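PDB 3I7T: RidA family protein from Mycobacterium tuberculosis, which is of unknown function but belongs to the trimeric YjgF/YER057c/UK114 (RidA) family, whose best-known members hydrolyse reactive enamine and imine intermediates. Local coordinates for residues Y19-R24 / A32-S37; Q44-L49 / G83-Q88; A61-V66 / Q88-I93; V67-Y72 / I114-Y119; T74-W79 / T97-V102. All coordinates share one frame; numbering follows the deposited sequence.

Contact 1 of 5, residues Y19-R24 / A32-S37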
# COMPACT_ATOMS: atom_id res chain seq x y z
N TYR A 19 -1.93 -6.99 -15.65
CA TYR A 19 -1.26 -5.92 -14.90
C TYR A 19 0.11 -5.64 -15.53
O TYR A 19 0.63 -6.46 -16.29
CB TYR A 19 -1.12 -6.28 -13.41
CG TYR A 19 0.04 -7.22 -13.06
CD1 TYR A 19 1.28 -6.71 -12.69
CD2 TYR A 19 -0.13 -8.62 -13.07
CE1 TYR A 19 2.35 -7.55 -12.37
CE2 TYR A 19 0.93 -9.47 -12.74
CZ TYR A 19 2.17 -8.93 -12.40
OH TYR A 19 3.23 -9.77 -12.07
N SER A 20 0.69 -4.48 -15.21
CA SER A 20 1.99 -4.08 -15.73
C SER A 20 3.05 -4.13 -14.64
O SER A 20 2.74 -4.00 -13.46
CB SER A 20 1.94 -2.66 -16.28
OG SER A 20 1.10 -2.56 -17.41
N ARG A 21 4.30 -4.30 -15.04
CA ARG A 21 5.40 -4.23 -14.09
C ARG A 21 5.52 -2.79 -13.55
O ARG A 21 5.71 -2.59 -12.35
CB ARG A 21 6.70 -4.66 -14.77
CG ARG A 21 6.83 -6.17 -14.97
CD ARG A 21 7.16 -6.85 -13.65
NE ARG A 21 8.25 -6.16 -12.98
CZ ARG A 21 8.34 -6.01 -11.66
NH1 ARG A 21 7.41 -6.50 -10.86
NH2 ARG A 21 9.38 -5.35 -11.14
N ALA A 22 5.41 -1.80 -14.44
CA ALA A 22 5.45 -0.40 -14.05
C ALA A 22 4.54 0.45 -14.93
O ALA A 22 4.36 0.15 -16.12
CB ALA A 22 6.86 0.13 -14.11
N VAL A 23 3.99 1.52 -14.35
CA VAL A 23 3.23 2.48 -15.13
C VAL A 23 3.71 3.87 -14.76
O VAL A 23 3.94 4.15 -13.58
CB VAL A 23 1.71 2.34 -14.87
CG1 VAL A 23 0.91 3.40 -15.65
CG2 VAL A 23 1.26 0.95 -15.26
N ARG A 24 3.88 4.72 -15.78
CA ARG A 24 4.24 6.13 -15.61
C ARG A 24 3.17 7.05 -16.24
O ARG A 24 2.78 6.83 -17.38
CB ARG A 24 5.63 6.41 -16.24
CG ARG A 24 5.97 7.92 -16.36
CD ARG A 24 7.35 8.17 -16.97
NE ARG A 24 7.81 9.55 -16.77
CZ ARG A 24 9.09 9.91 -16.69
NH1 ARG A 24 10.05 8.99 -16.80
NH2 ARG A 24 9.41 11.18 -16.49
N ALA A 32 4.81 -2.61 -9.67
CA ALA A 32 4.09 -3.77 -9.13
C ALA A 32 4.83 -4.41 -7.96
O ALA A 32 6.05 -4.26 -7.83
CB ALA A 32 3.88 -4.82 -10.24
N GLY A 33 4.10 -5.14 -7.12
CA GLY A 33 4.74 -6.03 -6.15
C GLY A 33 5.72 -6.90 -6.91
O GLY A 33 5.37 -7.51 -7.94
N THR A 34 6.96 -6.95 -6.43
CA THR A 34 8.00 -7.68 -7.12
C THR A 34 8.65 -8.72 -6.24
O THR A 34 9.10 -8.40 -5.15
CB THR A 34 9.10 -6.73 -7.58
OG1 THR A 34 8.51 -5.67 -8.35
CG2 THR A 34 10.13 -7.48 -8.42
N THR A 35 8.75 -9.95 -6.72
CA THR A 35 9.48 -10.97 -5.98
C THR A 35 10.81 -11.26 -6.68
O THR A 35 11.10 -10.74 -7.78
CB THR A 35 8.68 -12.26 -5.85
OG1 THR A 35 8.38 -12.76 -7.16
CG2 THR A 35 7.38 -12.02 -5.09
N GLY A 36 11.62 -12.09 -6.05
CA GLY A 36 12.96 -12.34 -6.56
C GLY A 36 13.31 -13.80 -6.64
O GLY A 36 12.80 -14.61 -5.88
N SER A 37 14.18 -14.13 -7.59
CA SER A 37 14.79 -15.45 -7.65
C SER A 37 15.88 -15.54 -6.58
O SER A 37 16.29 -14.54 -6.00
CB SER A 37 15.38 -15.71 -9.04
OG SER A 37 14.45 -15.38 -10.06
O HOH W 1 5.57 -8.06 -10.67
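R21 and A32 meet at the open end of the beta hairpin built from strands 22-25 and 28-35. Their backbone bond, A32 N to R21 O, measures 2.8 Å and is almost straight at the hydrogen (174°). On its other side R21 shares a classic beta bulge with A22, both facing V7 of strand 4-7.

The polar side chains add a fork. Bends at chi2 (-75°) and chi3 (-48°) fold the R21 chain across T34, and the guanidinium takes hold of T34 OG1 end-on. NH1 and NH2 each lie 2.9 Å from that oxygen, which sits in the guanidinium plane; since both N-H groups converge on one atom, both bonds are bent. The same hydroxyl gives its proton to A32 O at 2.9 Å, from above the carbonyl plane. Threonine suits the place because OG1 accepts twice and donates once, while the side chain also packs on R51 and I52 of helix 41-58.

Apolar packing centres on the A32 methyl, small enough to fit beside the backbone: CB lies 3.5 Å from S20 O and 3.8 Å from Y19 CE1. T97 of the second subunit packs on both Y19 and A32, so the site belongs to the trimer interface. A water lies between Y19 OH (3.2 Å) and G33 O, to which it donates at 2.8 Å.

Contact 2 of 5, residues Q44-L49 / G83-Q88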
# COMPACT_ATOMS: atom_id res chain seq x y z
N GLN A 44 16.87 -13.14 -2.62
CA GLN A 44 15.56 -12.78 -3.15
C GLN A 44 15.29 -11.29 -3.04
O GLN A 44 14.73 -10.69 -3.95
CB GLN A 44 14.46 -13.57 -2.44
CG GLN A 44 14.45 -15.06 -2.80
CD GLN A 44 13.17 -15.74 -2.36
OE1 GLN A 44 12.22 -15.09 -1.91
NE2 GLN A 44 13.14 -17.07 -2.48
N THR A 45 15.70 -10.69 -1.93
CA THR A 45 15.58 -9.23 -1.81
C THR A 45 16.43 -8.50 -2.85
O THR A 45 15.96 -7.57 -3.50
CB THR A 45 15.97 -8.75 -0.40
OG1 THR A 45 15.24 -9.52 0.56
CG2 THR A 45 15.59 -7.30 -0.22
N ARG A 46 17.68 -8.92 -3.02
CA ARG A 46 18.54 -8.27 -4.01
C ARG A 46 17.92 -8.39 -5.39
O ARG A 46 17.90 -7.42 -6.15
CB ARG A 46 19.95 -8.86 -3.99
CG ARG A 46 20.76 -8.48 -2.75
CD ARG A 46 22.25 -8.85 -2.89
NE ARG A 46 22.42 -10.25 -3.27
CZ ARG A 46 22.65 -11.24 -2.42
NH1 ARG A 46 22.77 -11.01 -1.11
NH2 ARG A 46 22.78 -12.48 -2.88
N ASP A 47 17.42 -9.57 -5.71
CA ASP A 47 16.86 -9.82 -7.04
C ASP A 47 15.56 -9.05 -7.25
O ASP A 47 15.28 -8.57 -8.36
CB ASP A 47 16.65 -11.32 -7.25
CG ASP A 47 16.50 -11.68 -8.72
OD1 ASP A 47 17.41 -11.34 -9.52
OD2 ASP A 47 15.47 -12.30 -9.08
N ALA A 48 14.76 -8.92 -6.20
CA ALA A 48 13.52 -8.15 -6.30
C ALA A 48 13.86 -6.69 -6.57
O ALA A 48 13.18 -6.03 -7.36
CB ALA A 48 12.67 -8.28 -5.03
N LEU A 49 14.92 -6.20 -5.94
CA LEU A 49 15.30 -4.79 -6.12
C LEU A 49 15.93 -4.57 -7.48
O LEU A 49 15.77 -3.49 -8.06
CB LEU A 49 16.25 -4.33 -5.02
CG LEU A 49 15.62 -4.20 -3.63
CD1 LEU A 49 16.66 -3.86 -2.53
CD2 LEU A 49 14.51 -3.18 -3.65
N GLY A 83 16.64 -5.83 5.45
CA GLY A 83 17.08 -4.45 5.65
C GLY A 83 18.46 -4.13 5.11
O GLY A 83 18.67 -3.08 4.52
N GLU A 84 19.42 -5.03 5.32
CA GLU A 84 20.78 -4.82 4.85
C GLU A 84 20.83 -4.57 3.35
O GLU A 84 21.55 -3.70 2.87
CB GLU A 84 21.66 -6.02 5.18
CG GLU A 84 22.09 -6.08 6.62
CD GLU A 84 22.81 -7.38 6.95
OE1 GLU A 84 23.60 -7.86 6.10
OE2 GLU A 84 22.58 -7.91 8.06
N VAL A 85 20.08 -5.38 2.60
CA VAL A 85 20.00 -5.23 1.16
C VAL A 85 19.28 -3.93 0.75
O VAL A 85 19.69 -3.25 -0.20
CB VAL A 85 19.31 -6.46 0.51
CG1 VAL A 85 19.14 -6.26 -0.98
CG2 VAL A 85 20.08 -7.74 0.81
N HIS A 86 18.20 -3.58 1.45
CA HIS A 86 17.45 -2.36 1.17
C HIS A 86 18.36 -1.17 1.44
O HIS A 86 18.35 -0.17 0.70
CB HIS A 86 16.19 -2.32 2.07
CG HIS A 86 15.24 -1.20 1.76
ND1 HIS A 86 15.40 0.07 2.27
CD2 HIS A 86 14.12 -1.17 1.00
CE1 HIS A 86 14.41 0.85 1.84
NE2 HIS A 86 13.63 0.12 1.05
N ALA A 87 19.17 -1.29 2.49
CA ALA A 87 20.09 -0.24 2.93
C ALA A 87 21.22 -0.04 1.92
O ALA A 87 21.58 1.09 1.62
CB ALA A 87 20.66 -0.56 4.30
N GLN A 88 21.76 -1.14 1.40
CA GLN A 88 22.79 -1.06 0.37
C GLN A 88 22.23 -0.40 -0.89
O GLN A 88 22.93 0.34 -1.58
CB GLN A 88 23.41 -2.44 0.09
CG GLN A 88 24.88 -2.42 -0.39
CD GLN A 88 25.92 -2.32 0.75
OE1 GLN A 88 25.67 -1.73 1.81
NE2 GLN A 88 27.10 -2.91 0.53
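The two helices that lie over one face of the sheet, 41-58 and 79-90, pack here through V85, which is set against T45, R46 and L49. The axes of the two segments pass 9.2 Å apart at a crossing angle of -34°, running in roughly the same direction.

One branch does most of the work. V85 CG1 lies 3.3 Å from R46 CG, a tight approach, and 3.8 Å from both T45 CG2 and L49 CD1. R46 crosses the valine at about a right angle, giving only the aliphatic start of its chain to the contact. T45 OG1 lies beside the backbone N (chi1 -51°), which puts the methyl CG2 anti to N and toward V85, while OG1 bonds I41 O within its own helix. L49 slides past V85 in the reverse direction, and its CD1 continues to H86 CA at 4.1 Å. The imidazole of H86 serves other partners: NE2 bonds T69 OG1 and ND1 bonds V17 O of the third subunit.

No hydrogen bond joins the two segments. Beta-branched and aliphatic side chains meet here, and the polar groups of T45 and H86 are satisfied elsewhere, so the helices are probably held by close packing, with the T45 and L49 side the more deeply buried and R46 at the solvent edge.

Contact 3 of 5, residues A61-V66 / Q88-I93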
# COMPACT_ATOMS: atom_id res chain seq x y z
N ALA A 61 12.90 6.11 -15.10
CA ALA A 61 13.18 6.45 -13.71
C ALA A 61 14.35 5.64 -13.17
O ALA A 61 14.73 4.62 -13.76
CB ALA A 61 11.94 6.21 -12.85
N THR A 62 14.89 6.08 -12.04
CA THR A 62 15.99 5.38 -11.38
C THR A 62 15.64 5.15 -9.91
O THR A 62 14.63 5.68 -9.41
CB THR A 62 17.36 6.16 -11.46
OG1 THR A 62 17.32 7.30 -10.60
CG2 THR A 62 17.68 6.63 -12.89
N LEU A 63 16.44 4.36 -9.21
CA LEU A 63 16.23 4.19 -7.77
C LEU A 63 16.19 5.52 -7.01
O LEU A 63 15.47 5.64 -6.01
CB LEU A 63 17.30 3.28 -7.17
CG LEU A 63 17.16 1.85 -7.68
CD1 LEU A 63 18.38 1.03 -7.28
CD2 LEU A 63 15.88 1.24 -7.12
N ALA A 64 16.98 6.50 -7.45
CA ALA A 64 17.01 7.83 -6.82
C ALA A 64 15.66 8.56 -6.90
O ALA A 64 15.46 9.59 -6.25
CB ALA A 64 18.10 8.67 -7.45
N ASP A 65 14.74 8.04 -7.71
CA ASP A 65 13.41 8.67 -7.81
C ASP A 65 12.39 8.06 -6.85
O ASP A 65 11.30 8.61 -6.65
CB ASP A 65 12.87 8.60 -9.25
CG ASP A 65 13.68 9.39 -10.22
OD1 ASP A 65 14.01 10.55 -9.92
OD2 ASP A 65 13.96 8.86 -11.31
N VAL A 66 12.74 6.91 -6.29
CA VAL A 66 11.84 6.15 -5.42
C VAL A 66 11.56 6.91 -4.10
O VAL A 66 12.49 7.32 -3.39
CB VAL A 66 12.43 4.74 -5.14
CG1 VAL A 66 11.66 4.03 -4.02
CG2 VAL A 66 12.46 3.93 -6.44
N GLN A 88 21.76 -1.14 1.40
CA GLN A 88 22.79 -1.06 0.37
C GLN A 88 22.23 -0.40 -0.89
O GLN A 88 22.93 0.34 -1.58
CB GLN A 88 23.41 -2.44 0.09
CG GLN A 88 24.88 -2.42 -0.39
CD GLN A 88 25.92 -2.32 0.75
OE1 GLN A 88 25.67 -1.73 1.81
NE2 GLN A 88 27.10 -2.91 0.53
N ALA A 89 20.94 -0.62 -1.17
CA ALA A 89 20.30 0.01 -2.32
C ALA A 89 19.88 1.47 -2.03
O ALA A 89 19.99 2.35 -2.89
CB ALA A 89 19.09 -0.82 -2.79
N PHE A 90 19.43 1.75 -0.80
CA PHE A 90 18.79 3.04 -0.53
C PHE A 90 19.37 3.87 0.62
O PHE A 90 18.70 4.76 1.13
CB PHE A 90 17.30 2.84 -0.26
CG PHE A 90 16.50 2.39 -1.46
CD1 PHE A 90 16.23 3.27 -2.50
CD2 PHE A 90 15.98 1.10 -1.51
CE1 PHE A 90 15.46 2.87 -3.59
CE2 PHE A 90 15.22 0.69 -2.58
CZ PHE A 90 14.95 1.58 -3.64
N GLY A 91 20.61 3.59 1.01
CA GLY A 91 21.24 4.31 2.11
C GLY A 91 21.29 5.81 1.93
O GLY A 91 21.10 6.56 2.89
N LYS A 92 21.54 6.27 0.70
CA LYS A 92 21.57 7.71 0.44
C LYS A 92 20.17 8.24 0.12
O LYS A 92 19.74 9.27 0.63
CB LYS A 92 22.49 8.02 -0.74
CG LYS A 92 23.78 7.23 -0.74
CD LYS A 92 24.39 7.11 -2.15
CE LYS A 92 23.55 6.19 -3.07
NZ LYS A 92 22.38 6.88 -3.67
N ILE A 93 19.45 7.49 -0.72
CA ILE A 93 18.14 7.89 -1.21
C ILE A 93 17.08 7.95 -0.10
O ILE A 93 16.37 8.96 0.06
CB ILE A 93 17.71 6.94 -2.34
CG1 ILE A 93 18.76 7.00 -3.48
CG2 ILE A 93 16.30 7.27 -2.81
CD1 ILE A 93 18.94 5.68 -4.28
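L63 and F90 cross at about a right angle, the leucine branch CD2 reaching F90 CZ at 3.6 Å. V66 meets the same end of the ring at a similar angle, with CB 3.9 Å from F90 CE1 and CG1 close to both CE1 and CZ. The ring comes this far because CG stands opposite the carbonyl carbon (chi1 -68°), which swings the phenyl toward the 61-66 segment. L63 O lies at the ring edge, in its plane, 3.7 Å from CE1. A flat aromatic is well placed here, wedged between two branched side chains, with P95 touching both F90 and V66.

I93 comes in alongside the turn instead. Its CG2 branch rests 3.7 Å from L63 O and 3.9 Å from V66 O, while CD1 lies over the start of A64, 3.8 Å from A64 N. The beta-branched isoleucine thus spreads its two arms over the backbone of the short 3-10 segment 63-65. That turn is steadied by D65, whose OD2 accepts from T62 N at 3.0 Å. Beyond it, V66 O is bonded by R4 NH2 of the third subunit, and I93 packs on the same arginine.

The entry to strand 66-73 is thereby joined to the end of helix 79-90, which runs back over the sheet. This is the arrangement of a beta-alpha-beta crossover, completed by the parallel strand 99-101.

Contact 4 of 5, residues V67-Y72 / I114-Y119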
# COMPACT_ATOMS: atom_id res chain seq x y z
N VAL A 67 10.28 7.13 -3.79
CA VAL A 67 9.92 7.87 -2.58
C VAL A 67 9.35 6.92 -1.54
O VAL A 67 9.34 7.24 -0.34
CB VAL A 67 8.88 9.00 -2.86
CG1 VAL A 67 9.49 10.12 -3.75
CG2 VAL A 67 7.60 8.44 -3.47
N ARG A 68 8.86 5.77 -2.00
CA ARG A 68 8.31 4.76 -1.10
C ARG A 68 8.59 3.33 -1.56
O ARG A 68 8.44 3.01 -2.74
CB ARG A 68 6.79 4.93 -0.91
CG ARG A 68 6.19 3.81 -0.03
CD ARG A 68 4.65 3.75 0.02
NE ARG A 68 3.98 4.97 0.50
CZ ARG A 68 3.76 5.25 1.78
NH1 ARG A 68 4.19 4.45 2.75
NH2 ARG A 68 3.12 6.37 2.11
N THR A 69 9.00 2.49 -0.61
CA THR A 69 8.97 1.04 -0.82
C THR A 69 8.04 0.41 0.21
O THR A 69 7.74 1.01 1.25
CB THR A 69 10.36 0.39 -0.71
OG1 THR A 69 10.93 0.71 0.56
CG2 THR A 69 11.30 0.86 -1.82
N ARG A 70 7.56 -0.80 -0.08
CA ARG A 70 6.74 -1.53 0.87
C ARG A 70 7.18 -2.96 0.73
O ARG A 70 7.25 -3.47 -0.40
CB ARG A 70 5.26 -1.39 0.54
CG ARG A 70 4.33 -2.11 1.52
CD ARG A 70 2.84 -1.77 1.25
NE ARG A 70 2.54 -0.38 1.60
CZ ARG A 70 2.35 0.60 0.73
NH1 ARG A 70 2.10 1.82 1.16
NH2 ARG A 70 2.41 0.37 -0.58
N ILE A 71 7.50 -3.58 1.86
CA ILE A 71 8.11 -4.90 1.89
C ILE A 71 7.23 -5.90 2.64
O ILE A 71 6.93 -5.70 3.81
CB ILE A 71 9.50 -4.85 2.58
CG1 ILE A 71 10.40 -3.80 1.90
CG2 ILE A 71 10.16 -6.24 2.60
CD1 ILE A 71 11.67 -3.54 2.64
N TYR A 72 6.81 -6.95 1.95
CA TYR A 72 6.13 -8.08 2.57
C TYR A 72 7.10 -9.24 2.73
O TYR A 72 7.72 -9.66 1.75
CB TYR A 72 4.97 -8.55 1.69
CG TYR A 72 4.04 -7.44 1.25
CD1 TYR A 72 3.05 -6.98 2.10
CD2 TYR A 72 4.16 -6.86 -0.01
CE1 TYR A 72 2.19 -5.95 1.72
CE2 TYR A 72 3.30 -5.84 -0.40
CZ TYR A 72 2.32 -5.39 0.47
OH TYR A 72 1.46 -4.37 0.10
N ILE A 114 8.39 -6.86 -2.87
CA ILE A 114 8.60 -5.42 -2.71
C ILE A 114 7.85 -4.60 -3.74
O ILE A 114 7.91 -4.88 -4.94
CB ILE A 114 10.12 -5.10 -2.77
CG1 ILE A 114 10.85 -6.01 -1.78
CG2 ILE A 114 10.37 -3.59 -2.54
CD1 ILE A 114 12.36 -5.84 -1.73
N GLU A 115 7.13 -3.58 -3.28
CA GLU A 115 6.55 -2.57 -4.15
C GLU A 115 7.37 -1.29 -4.10
O GLU A 115 8.11 -1.04 -3.15
CB GLU A 115 5.14 -2.23 -3.66
CG GLU A 115 4.19 -3.38 -3.68
CD GLU A 115 2.86 -3.01 -3.03
OE1 GLU A 115 2.79 -1.92 -2.42
OE2 GLU A 115 1.89 -3.78 -3.13
N ALA A 116 7.19 -0.43 -5.10
CA ALA A 116 7.84 0.87 -5.05
C ALA A 116 6.98 1.94 -5.73
O ALA A 116 6.28 1.66 -6.71
CB ALA A 116 9.22 0.79 -5.70
N ASP A 117 7.04 3.16 -5.18
CA ASP A 117 6.49 4.34 -5.83
C ASP A 117 7.63 5.30 -6.06
O ASP A 117 8.50 5.47 -5.19
CB ASP A 117 5.43 5.02 -4.95
CG ASP A 117 4.24 4.13 -4.71
OD1 ASP A 117 3.59 3.73 -5.70
OD2 ASP A 117 3.95 3.82 -3.54
N ALA A 118 7.63 5.92 -7.23
CA ALA A 118 8.68 6.86 -7.57
C ALA A 118 8.06 8.15 -8.09
O ALA A 118 6.93 8.15 -8.58
CB ALA A 118 9.63 6.26 -8.61
N TYR A 119 8.81 9.24 -7.97
CA TYR A 119 8.36 10.52 -8.49
C TYR A 119 9.44 11.12 -9.39
O TYR A 119 10.58 11.31 -8.96
CB TYR A 119 8.00 11.47 -7.34
CG TYR A 119 7.43 12.80 -7.77
CD1 TYR A 119 8.26 13.82 -8.23
CD2 TYR A 119 6.07 13.04 -7.71
CE1 TYR A 119 7.74 15.04 -8.62
CE2 TYR A 119 5.54 14.26 -8.10
CZ TYR A 119 6.38 15.25 -8.55
OH TYR A 119 5.85 16.47 -8.93
O HOH W 2 2.71 5.96 -1.62
O HOH W 3 1.96 2.37 -2.73
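R70 and E115 lie side by side on one face of the sheet and form a salt bridge, NH2 to OE1 at 3.0 Å. The oxygen sits in the guanidinium plane and is met nearly along its C-O axis, the two flat groups being turned 79° apart. Y72 OH adds a weak bond to E115 OE2 at 3.3 Å. R68 and D117 run side by side in the same way, but R68 NE stays 4.2 Å from D117 OD2 and a water bridges them. A second water ties R70 NH2 to D117 OD2.

These residues have further partners across the trimer. R70 NH1 and R68 NH2 form salt bridges with E115 and D117 of the third subunit, and E115 OE2 accepts from S98 OG of the second. Arginine and acid suit this buried interface because a guanidinium has several N-H donors and a carboxylate two oxygens, so each can serve two chains.

The antiparallel backbones position the pairs. Hydrogen-bonded pairs R70-E115 and R68-D117 include D117 N to R68 O at 2.8 Å. At the end, V67 and R68 both donate to D117 O, V67 N at 2.8 Å, making a classic beta bulge.

On the other face, T69, I71, I114 and A116 point toward the helices: I114 packs on L49 and I52, I71 on V82, and T69 on F90. Strand 66-73 is flanked by 112-119 and, in parallel, by 99-101.

Contact 5 of 5, residues T74-W79 / T97-V102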
# COMPACT_ATOMS: atom_id res chain seq x y z
N THR A 74 7.70 -13.28 4.62
CA THR A 74 7.02 -14.40 5.24
C THR A 74 7.56 -14.67 6.65
O THR A 74 6.92 -15.36 7.44
CB THR A 74 7.00 -15.69 4.36
OG1 THR A 74 8.34 -16.12 4.06
CG2 THR A 74 6.22 -15.44 3.07
N ASP A 75 8.73 -14.13 6.97
CA ASP A 75 9.26 -14.28 8.32
C ASP A 75 9.94 -12.99 8.76
O ASP A 75 11.11 -12.76 8.44
CB ASP A 75 10.25 -15.43 8.40
CG ASP A 75 10.81 -15.62 9.80
OD1 ASP A 75 10.58 -14.72 10.64
OD2 ASP A 75 11.46 -16.66 10.05
N ILE A 76 9.20 -12.16 9.49
CA ILE A 76 9.70 -10.84 9.84
C ILE A 76 10.84 -10.91 10.87
O ILE A 76 11.53 -9.92 11.13
CB ILE A 76 8.57 -9.88 10.32
CG1 ILE A 76 8.96 -8.41 10.09
CG2 ILE A 76 8.19 -10.17 11.78
CD1 ILE A 76 7.80 -7.49 10.04
N SER A 77 11.04 -12.09 11.46
CA SER A 77 12.18 -12.24 12.36
C SER A 77 13.48 -12.15 11.57
O SER A 77 14.57 -11.99 12.15
CB SER A 77 12.09 -13.55 13.16
OG SER A 77 12.56 -14.65 12.42
N ARG A 78 13.38 -12.23 10.24
CA ARG A 78 14.55 -12.10 9.38
C ARG A 78 14.66 -10.70 8.77
O ARG A 78 15.27 -10.53 7.71
CB ARG A 78 14.53 -13.17 8.28
CG ARG A 78 14.56 -14.60 8.81
CD ARG A 78 14.77 -15.62 7.70
NE ARG A 78 13.56 -15.83 6.89
CZ ARG A 78 13.50 -16.58 5.79
NH1 ARG A 78 14.59 -17.19 5.33
NH2 ARG A 78 12.35 -16.70 5.15
N TRP A 79 14.11 -9.70 9.45
CA TRP A 79 14.07 -8.34 8.92
C TRP A 79 15.44 -7.75 8.65
O TRP A 79 15.59 -6.90 7.78
CB TRP A 79 13.27 -7.40 9.84
CG TRP A 79 13.92 -7.11 11.16
CD1 TRP A 79 13.77 -7.81 12.33
CD2 TRP A 79 14.82 -6.04 11.46
NE1 TRP A 79 14.52 -7.23 13.33
CE2 TRP A 79 15.18 -6.15 12.82
CE3 TRP A 79 15.37 -5.00 10.70
CZ2 TRP A 79 16.06 -5.26 13.44
CZ3 TRP A 79 16.24 -4.11 11.33
CH2 TRP A 79 16.58 -4.25 12.69
N THR A 97 9.66 3.42 4.04
CA THR A 97 9.21 2.04 3.83
C THR A 97 8.27 1.57 4.90
O THR A 97 8.05 2.25 5.91
CB THR A 97 10.30 0.95 3.98
OG1 THR A 97 11.58 1.49 4.28
CG2 THR A 97 10.32 0.02 2.80
N SER A 98 7.78 0.36 4.68
CA SER A 98 7.10 -0.43 5.70
C SER A 98 7.53 -1.85 5.49
O SER A 98 7.87 -2.22 4.38
CB SER A 98 5.59 -0.32 5.55
OG SER A 98 5.23 1.05 5.47
N MET A 99 7.51 -2.65 6.55
CA MET A 99 7.78 -4.08 6.41
C MET A 99 6.80 -4.82 7.27
O MET A 99 6.75 -4.61 8.48
CB MET A 99 9.20 -4.41 6.86
CG MET A 99 9.65 -5.82 6.55
SD MET A 99 11.21 -6.28 7.35
CE MET A 99 12.34 -5.20 6.49
N VAL A 100 6.00 -5.69 6.66
CA VAL A 100 5.07 -6.48 7.45
C VAL A 100 5.13 -7.94 7.07
O VAL A 100 5.44 -8.31 5.94
CB VAL A 100 3.61 -6.04 7.31
CG1 VAL A 100 3.43 -4.61 7.83
CG2 VAL A 100 3.16 -6.19 5.85
N GLU A 101 4.79 -8.79 8.02
CA GLU A 101 4.79 -10.20 7.75
C GLU A 101 3.43 -10.64 7.21
O GLU A 101 2.39 -10.28 7.77
CB GLU A 101 5.13 -10.96 9.01
CG GLU A 101 5.45 -12.39 8.77
CD GLU A 101 5.89 -13.05 10.05
OE1 GLU A 101 7.03 -12.81 10.49
OE2 GLU A 101 5.08 -13.79 10.62
N VAL A 102 3.45 -11.41 6.13
CA VAL A 102 2.21 -12.00 5.60
C VAL A 102 2.23 -13.53 5.74
O VAL A 102 3.30 -14.13 5.88
CB VAL A 102 1.97 -11.59 4.13
CG1 VAL A 102 1.69 -10.09 4.05
CG2 VAL A 102 3.17 -11.96 3.26
O HOH W 4 4.31 -16.52 7.34
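An Asx turn at D75, just before helix 79-90, brings I76 against E101 of strand 99-101. D75 OD1 accepts from S77 N at 2.8 Å and from S77 OG at 2.7 Å, both reaching it from the same face of the carboxylate. The turn directs I76 N straight at E101 OE1 (170°); the modelled separation of 2.5 Å is very short, so the exact length is doubtful. E101 runs extended with CG opposite the backbone N (chi1 -167°), and the two methylenes of glutamate give it the length to span the gap.

Apolar contacts lie alongside. I76 crosses M99 obliquely, CG1 4.1 Å from M99 SD, while its CD1 packs on the M99 carbonyl, 3.4 Å from M99 O. M99 SD touches W79 CB, also at 3.4 Å; the flexible thioether bends at chi3 (-67°) to lie under the first turn of the helix. The indole of W79 leads elsewhere, meeting the ring of F13 of the third subunit.

E101 OE2 bonds T103 OG1 of the third subunit, so one carboxylate ties loop, strand and neighbouring chain together. D75 OD1 and E101 OE1 are 4.0 Å apart; N-H donors at both oxygens, with R78 at long range from D75, probably ease the crowding of negative charge.

Contact 4 is the central piece, its centre 11 Å from those of contacts 1 and 3. It adjoins contact 1 through T34 N and I114 O (2.7 Å), contact 3 through D65 O and Y119 N (2.9 Å), and contact 5 through I71 N and S98 O (2.9 Å), all within or beside one sheet. Contact 2 supplies the helical layer: H86 NE2 reaches T69 OG1 of contact 4 at 2.8 Å, and L49 packs on A89 and F90 of contact 3. Contacts 3 and 5, about 20 Å apart by centres, involve opposite ends of helix 79-90. All five touch a neighbouring subunit; RidA relatives have active sites in intersubunit clefts, and a similar site here would be an inference.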